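Local coordinates for protein Nrps/pks (Streptomyces albus, PDB 4OPF) that is a ketosynthase domain of the AT-less oxazolomycin synthase that probably takes up and passes on the growing polyketide chain, perhaps without extending it, at residues A[273-278]-A[307-312]. Numbering follows the deposited sequence.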
loop_
_atom_site.group_PDB
_atom_site.type_symbol
_atom_site.label_atom_id
_atom_site.label_comp_id
_atom_site.label_asym_id
_atom_site.label_seq_id
_atom_site.Cartn_x
_atom_site.Cartn_y
_atom_site.Cartn_z
ATOM N N GLY A 273 9.762 -0.956 -18.941
ATOM C CA GLY A 273 8.629 -1.776 -18.608
ATOM C C GLY A 273 7.521 -1.002 -17.883
ATOM O O GLY A 273 6.357 -1.180 -18.165
ATOM N N VAL A 274 7.878 -0.134 -16.933
ATOM C CA VAL A 274 6.853 0.549 -16.153
ATOM C C VAL A 274 6.143 1.544 -17.052
ATOM O O VAL A 274 4.925 1.736 -16.963
ATOM C CB VAL A 274 7.413 1.202 -14.894
ATOM C CG1 VAL A 274 8.105 2.523 -15.199
ATOM C CG2 VAL A 274 6.295 1.440 -13.941
HETATM N N MSE A 275 6.875 2.141 -17.969
HETATM C CA MSE A 275 6.223 3.105 -18.873
HETATM C C MSE A 275 5.336 2.372 -19.871
HETATM O O MSE A 275 4.204 2.795 -20.103
HETATM C CB MSE A 275 7.212 3.974 -19.629
HETATM C CG MSE A 275 8.031 4.885 -18.700
HETATM SE SE MSE A 275 9.080 6.216 -19.729
HETATM C CE MSE A 275 10.535 5.047 -20.186
ATOM N N ALA A 276 5.827 1.295 -20.465
ATOM C CA ALA A 276 4.996 0.498 -21.376
ATOM C C ALA A 276 3.768 -0.073 -20.700
ATOM O O ALA A 276 2.689 -0.105 -21.281
ATOM C CB ALA A 276 5.828 -0.630 -22.002
ATOM N N ARG A 277 3.880 -0.500 -19.443
ATOM C CA ARG A 277 2.714 -0.962 -18.709
ATOM C C ARG A 277 1.685 0.118 -18.465
ATOM O O ARG A 277 0.469 -0.111 -18.591
ATOM C CB ARG A 277 3.177 -1.615 -17.385
ATOM C CG ARG A 277 2.076 -2.161 -16.506
ATOM C CD ARG A 277 1.333 -3.379 -17.125
ATOM N NE ARG A 277 0.204 -3.694 -16.231
ATOM C CZ ARG A 277 -0.933 -4.265 -16.599
ATOM N NH1 ARG A 277 -1.889 -4.447 -15.689
ATOM N NH2 ARG A 277 -1.117 -4.630 -17.868
ATOM N N ALA A 278 2.102 1.304 -18.062
ATOM C CA ALA A 278 1.108 2.362 -17.811
ATOM C C ALA A 278 0.366 2.720 -19.085
ATOM O O ALA A 278 -0.854 2.991 -19.071
ATOM C CB ALA A 278 1.747 3.616 -17.257
ATOM N N LEU A 307 16.311 9.202 -20.982
ATOM C CA LEU A 307 15.982 9.730 -22.313
ATOM C C LEU A 307 15.902 8.617 -23.393
ATOM O O LEU A 307 15.023 8.607 -24.214
ATOM C CB LEU A 307 17.029 10.746 -22.751
ATOM C CG LEU A 307 17.040 12.062 -21.963
ATOM C CD1 LEU A 307 18.140 12.906 -22.542
ATOM C CD2 LEU A 307 15.764 12.847 -22.026
ATOM N N LYS A 308 16.801 7.659 -23.342
ATOM C CA LYS A 308 16.744 6.528 -24.265
ATOM C C LYS A 308 15.547 5.668 -23.997
ATOM O O LYS A 308 14.962 5.141 -24.914
ATOM C CB LYS A 308 17.997 5.682 -24.132
ATOM C CG LYS A 308 19.219 6.431 -24.641
ATOM C CD LYS A 308 20.472 5.563 -24.544
ATOM C CE LYS A 308 21.694 6.326 -25.072
ATOM N NZ LYS A 308 22.996 5.609 -24.870
ATOM N N ALA A 309 15.148 5.531 -22.738
ATOM C CA ALA A 309 14.006 4.673 -22.436
ATOM C C ALA A 309 12.696 5.318 -22.902
ATOM O O ALA A 309 11.794 4.632 -23.458
ATOM C CB ALA A 309 13.946 4.385 -20.935
ATOM N N ILE A 310 12.557 6.627 -22.659
ATOM C CA ILE A 310 11.443 7.403 -23.263
ATOM C C ILE A 310 11.354 7.253 -24.805
ATOM O O ILE A 310 10.297 6.897 -25.340
ATOM C CB ILE A 310 11.528 8.877 -22.891
ATOM C CG1 ILE A 310 11.242 8.981 -21.373
ATOM C CG2 ILE A 310 10.487 9.694 -23.689
ATOM C CD1 ILE A 310 11.636 10.326 -20.780
ATOM N N ALA A 311 12.459 7.453 -25.489
ATOM C CA ALA A 311 12.462 7.293 -26.923
ATOM C C ALA A 311 12.027 5.881 -27.330
ATOM O O ALA A 311 11.189 5.719 -28.261
ATOM C CB ALA A 311 13.832 7.621 -27.509
ATOM N N ALA A 312 12.544 4.862 -26.634
ATOM C CA ALA A 312 12.256 3.484 -27.004
ATOM C C ALA A 312 10.793 3.123 -26.793
ATOM O O ALA A 312 10.208 2.413 -27.590
ATOM C CB ALA A 312 13.176 2.503 -26.279
#
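M275, present as selenomethionine, bridges the two helices with its side chain and meets A309 and I310 on the other side. Its terminal methyl presses against the backbone joining them: M275 CE lies 3.5 Å from A309 C, and M275 CE to I310 N is 3.6 Å. The same methyl touches the A309 side chain, CE of M275 to CB of A309 being 3.6 Å. One atom further back, SE of M275 packs against CG1 of I310 at 3.9 Å, and the two side chains cross at about a right angle. All of this is van der Waals contact; no hydrogen bond links the segments. In M275, chi1 and the extended chi2 (-170°) carry SE out to CG1 of I310, and the bend at chi3 (-81°) then turns CE alone onto the peptide and A309. A309 directs its CB toward the opposing helix; I310 leaves its backbone pointing away from helix 268-282, yet CG1 still reaches SE.

The helices, 268-282 and 300-314, belong to the C-terminal half of the ketosynthase, which has the thiolase fold, in which α and β layers alternate (αβαβα). Between them the chain passes through strand 291-293 of the large mixed sheet. M275 also touches V313 and Y314 further along helix 300-314, and H404 on strand 401-408. V274 and A278 pack on strands 247-256 and 401-408, seating helix 268-282 on the sheet, while L307 meets F214, F368 and F370. R277 reaches the dimer interface, where its NH1 forms a salt bridge with D178 of the second subunit.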